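Local coordinates for protein farnesyl pyrophosphate synthase (Pseudomonas aeruginosa, PDB 3ZOU) that probably catalyses the condensation of allylic diphosphates with isopentenyl diphosphate to make farnesyl diphosphate, the fifteen-carbon precursor of longer isoprenoids, at residues A203-Y211 against A273-L284. Residues are numbered along the deposited sequence; the frame is centred on the assembly and turned at random.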
# COMPACT_ATOMS: atom_id res chain seq x y z
N ALA A 203 15.93 -18.75 -15.27
CA ALA A 203 17.06 -18.18 -15.94
C ALA A 203 16.65 -16.88 -16.66
O ALA A 203 17.43 -15.94 -16.65
CB ALA A 203 17.62 -19.18 -16.93
N SER A 204 15.51 -16.87 -17.33
CA SER A 204 15.11 -15.61 -18.00
C SER A 204 14.81 -14.51 -17.02
O SER A 204 15.15 -13.34 -17.27
CB SER A 204 13.93 -15.79 -18.89
OG SER A 204 14.24 -16.62 -19.97
N LEU A 205 14.18 -14.86 -15.91
CA LEU A 205 13.97 -13.85 -14.86
C LEU A 205 15.25 -13.29 -14.30
O LEU A 205 15.35 -12.12 -14.06
CB LEU A 205 13.12 -14.42 -13.72
CG LEU A 205 11.68 -14.74 -14.09
CD1 LEU A 205 10.89 -15.29 -12.89
CD2 LEU A 205 10.92 -13.52 -14.61
N ALA A 206 16.26 -14.12 -14.11
CA ALA A 206 17.50 -13.68 -13.57
C ALA A 206 18.18 -12.72 -14.57
O ALA A 206 18.80 -11.73 -14.18
CB ALA A 206 18.40 -14.87 -13.25
N ALA A 207 18.15 -13.11 -15.86
CA ALA A 207 18.72 -12.25 -16.87
C ALA A 207 18.06 -10.92 -16.94
O ALA A 207 18.71 -9.90 -17.06
CB ALA A 207 18.63 -12.95 -18.23
N LEU A 208 16.75 -10.94 -16.89
CA LEU A 208 15.99 -9.69 -16.91
C LEU A 208 16.24 -8.86 -15.69
O LEU A 208 16.29 -7.62 -15.74
CB LEU A 208 14.49 -9.99 -17.15
CG LEU A 208 14.06 -10.34 -18.57
CD1 LEU A 208 12.65 -10.88 -18.55
CD2 LEU A 208 14.15 -9.16 -19.55
N GLU A 209 16.47 -9.52 -14.54
CA GLU A 209 16.92 -8.79 -13.34
C GLU A 209 18.29 -8.10 -13.48
O GLU A 209 18.44 -6.93 -13.11
CB GLU A 209 16.86 -9.71 -12.12
CG GLU A 209 17.35 -9.00 -10.87
CD GLU A 209 17.30 -9.94 -9.67
OE1 GLU A 209 16.19 -10.16 -9.12
OE2 GLU A 209 18.35 -10.50 -9.32
N ARG A 210 19.25 -8.78 -14.13
CA ARG A 210 20.53 -8.18 -14.42
C ARG A 210 20.36 -6.94 -15.33
O ARG A 210 21.04 -5.91 -15.13
CB ARG A 210 21.48 -9.21 -15.02
CG ARG A 210 21.95 -10.21 -14.02
CD ARG A 210 23.20 -10.93 -14.59
NE ARG A 210 22.90 -11.73 -15.74
CZ ARG A 210 22.29 -12.92 -15.71
NH1 ARG A 210 21.88 -13.50 -14.57
NH2 ARG A 210 22.06 -13.56 -16.83
N TYR A 211 19.54 -7.11 -16.35
CA TYR A 211 19.22 -6.00 -17.24
C TYR A 211 18.75 -4.81 -16.44
O TYR A 211 19.15 -3.68 -16.67
CB TYR A 211 18.21 -6.49 -18.32
CG TYR A 211 17.59 -5.35 -19.12
CD1 TYR A 211 16.48 -4.68 -18.66
CD2 TYR A 211 18.19 -4.88 -20.25
CE1 TYR A 211 15.93 -3.62 -19.32
CE2 TYR A 211 17.66 -3.79 -20.94
CZ TYR A 211 16.52 -3.16 -20.49
OH TYR A 211 16.00 -2.07 -21.13
N ALA A 273 23.03 -8.99 -20.68
CA ALA A 273 22.03 -9.76 -19.99
C ALA A 273 20.95 -10.26 -20.91
O ALA A 273 20.35 -11.27 -20.61
CB ALA A 273 21.38 -8.92 -18.92
N LEU A 274 20.72 -9.60 -22.05
CA LEU A 274 19.75 -10.03 -23.00
C LEU A 274 20.31 -10.86 -24.19
O LEU A 274 19.61 -11.09 -25.13
CB LEU A 274 19.00 -8.82 -23.54
CG LEU A 274 18.34 -7.93 -22.51
CD1 LEU A 274 17.70 -6.75 -23.26
CD2 LEU A 274 17.33 -8.77 -21.80
N ASP A 275 21.56 -11.27 -24.07
CA ASP A 275 22.15 -12.17 -25.09
C ASP A 275 21.36 -13.45 -25.14
O ASP A 275 20.98 -14.05 -24.10
CB ASP A 275 23.63 -12.43 -24.83
CG ASP A 275 24.49 -11.27 -25.23
OD1 ASP A 275 24.06 -10.47 -26.11
OD2 ASP A 275 25.62 -11.18 -24.69
N GLY A 276 21.02 -13.86 -26.33
CA GLY A 276 20.20 -15.07 -26.43
C GLY A 276 18.71 -14.84 -26.38
O GLY A 276 17.93 -15.71 -26.78
N PHE A 277 18.26 -13.67 -25.92
CA PHE A 277 16.87 -13.38 -26.08
C PHE A 277 16.59 -13.12 -27.56
O PHE A 277 17.43 -12.59 -28.28
CB PHE A 277 16.43 -12.14 -25.28
CG PHE A 277 16.24 -12.39 -23.81
CD1 PHE A 277 17.30 -12.72 -23.00
CD2 PHE A 277 15.00 -12.26 -23.26
CE1 PHE A 277 17.14 -12.92 -21.63
CE2 PHE A 277 14.83 -12.47 -21.87
CZ PHE A 277 15.89 -12.79 -21.08
N PRO A 278 15.36 -13.40 -27.97
CA PRO A 278 14.99 -13.19 -29.35
C PRO A 278 14.82 -11.74 -29.73
O PRO A 278 14.98 -10.81 -28.90
CB PRO A 278 13.65 -13.90 -29.47
CG PRO A 278 13.05 -13.82 -28.11
CD PRO A 278 14.22 -13.93 -27.18
N PRO A 279 14.45 -11.49 -31.01
CA PRO A 279 14.23 -10.13 -31.44
C PRO A 279 13.12 -9.37 -30.68
O PRO A 279 13.10 -8.13 -30.71
CB PRO A 279 13.84 -10.30 -32.93
CG PRO A 279 14.72 -11.42 -33.32
CD PRO A 279 14.51 -12.41 -32.20
N SER A 280 12.17 -10.08 -30.08
CA SER A 280 11.08 -9.40 -29.39
C SER A 280 11.65 -8.64 -28.13
O SER A 280 10.91 -7.83 -27.54
CB SER A 280 9.98 -10.38 -28.94
OG SER A 280 10.52 -11.34 -28.10
N ALA A 281 12.88 -8.95 -27.77
CA ALA A 281 13.57 -8.17 -26.66
C ALA A 281 14.19 -6.84 -27.18
O ALA A 281 14.84 -6.11 -26.42
CB ALA A 281 14.62 -9.00 -25.97
N ASP A 282 14.07 -6.55 -28.48
CA ASP A 282 14.69 -5.36 -28.99
C ASP A 282 14.26 -4.07 -28.29
O ASP A 282 15.09 -3.18 -28.10
CB ASP A 282 14.51 -5.25 -30.52
CG ASP A 282 15.49 -6.11 -31.27
OD1 ASP A 282 16.45 -6.67 -30.71
OD2 ASP A 282 15.28 -6.21 -32.51
N PRO A 283 12.99 -3.92 -27.89
CA PRO A 283 12.61 -2.69 -27.21
C PRO A 283 13.47 -2.45 -25.95
O PRO A 283 13.85 -1.33 -25.70
CB PRO A 283 11.15 -2.93 -26.89
CG PRO A 283 10.67 -3.67 -28.09
CD PRO A 283 11.75 -4.63 -28.36
N LEU A 284 13.71 -3.52 -25.22
CA LEU A 284 14.60 -3.43 -24.04
C LEU A 284 16.00 -3.03 -24.40
O LEU A 284 16.68 -2.21 -23.76
CB LEU A 284 14.59 -4.73 -23.28
CG LEU A 284 13.34 -5.16 -22.51
CD1 LEU A 284 13.59 -6.44 -21.74
CD2 LEU A 284 12.89 -4.09 -21.54
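The backbones of Ala207 and Ala273 come within 5.2 Å of each other, CA to CA, where the opening turns of helix 202-227 meet the connection leading from helix 256-273 to helix 282-293. In this mainly helical prenyl-synthase fold, the two alanines let helix and loop approach closely. The methyl CB of Ala207 lies 3.4 Å from Ala273 O, and CB of Ala273 packs on the helix backbone at Ala207 O and Tyr211 N.

Beyond this point a type II turn, Leu274 to Phe277, with Gly276 in its third position, brings Phe277 back to the helix. Its ring edge meets Ala207, with CE1 3.7 Å from Ala207 CB, and Ser204 O near CZ; Leu208 CG approaches obliquely, 4.0 Å from Phe277 CZ. Leu274 CD2 lies over the centre of one face. Leu208 CD2 meets Leu284 CD1 at 3.5 Å and Leu274 CD2 at 3.9 Å, crossing both side chains at about a right angle. Leu59 and helix 171-196 also touch Leu208. Arg285 hydrogen-bonds Leu274 O, Phe277 O and Pro278 O, anchoring the turn to helix 282-293.

Tyr211 reaches across to helix 282-293. With CG anti to the backbone N (chi1 168°), its ring has Leu284 CD1 over one face, and Leu274 CD1 comes obliquely from that same side, 3.6 Å from Tyr211 CD2. The hydroxyl donates a 2.7 Å hydrogen bond to Leu284 O, meeting the carbonyl at a C=O...O angle of 113° and 25° out of its plane. Leu51 of helix 47-58 touches the same tyrosine.

Chemically, then, the interface is mostly apolar, built from alanine methyls, leucines and two aromatic rings, while one polar tie joins the phenol end to the carbonyl of Leu284, consistent with holding the ring in place.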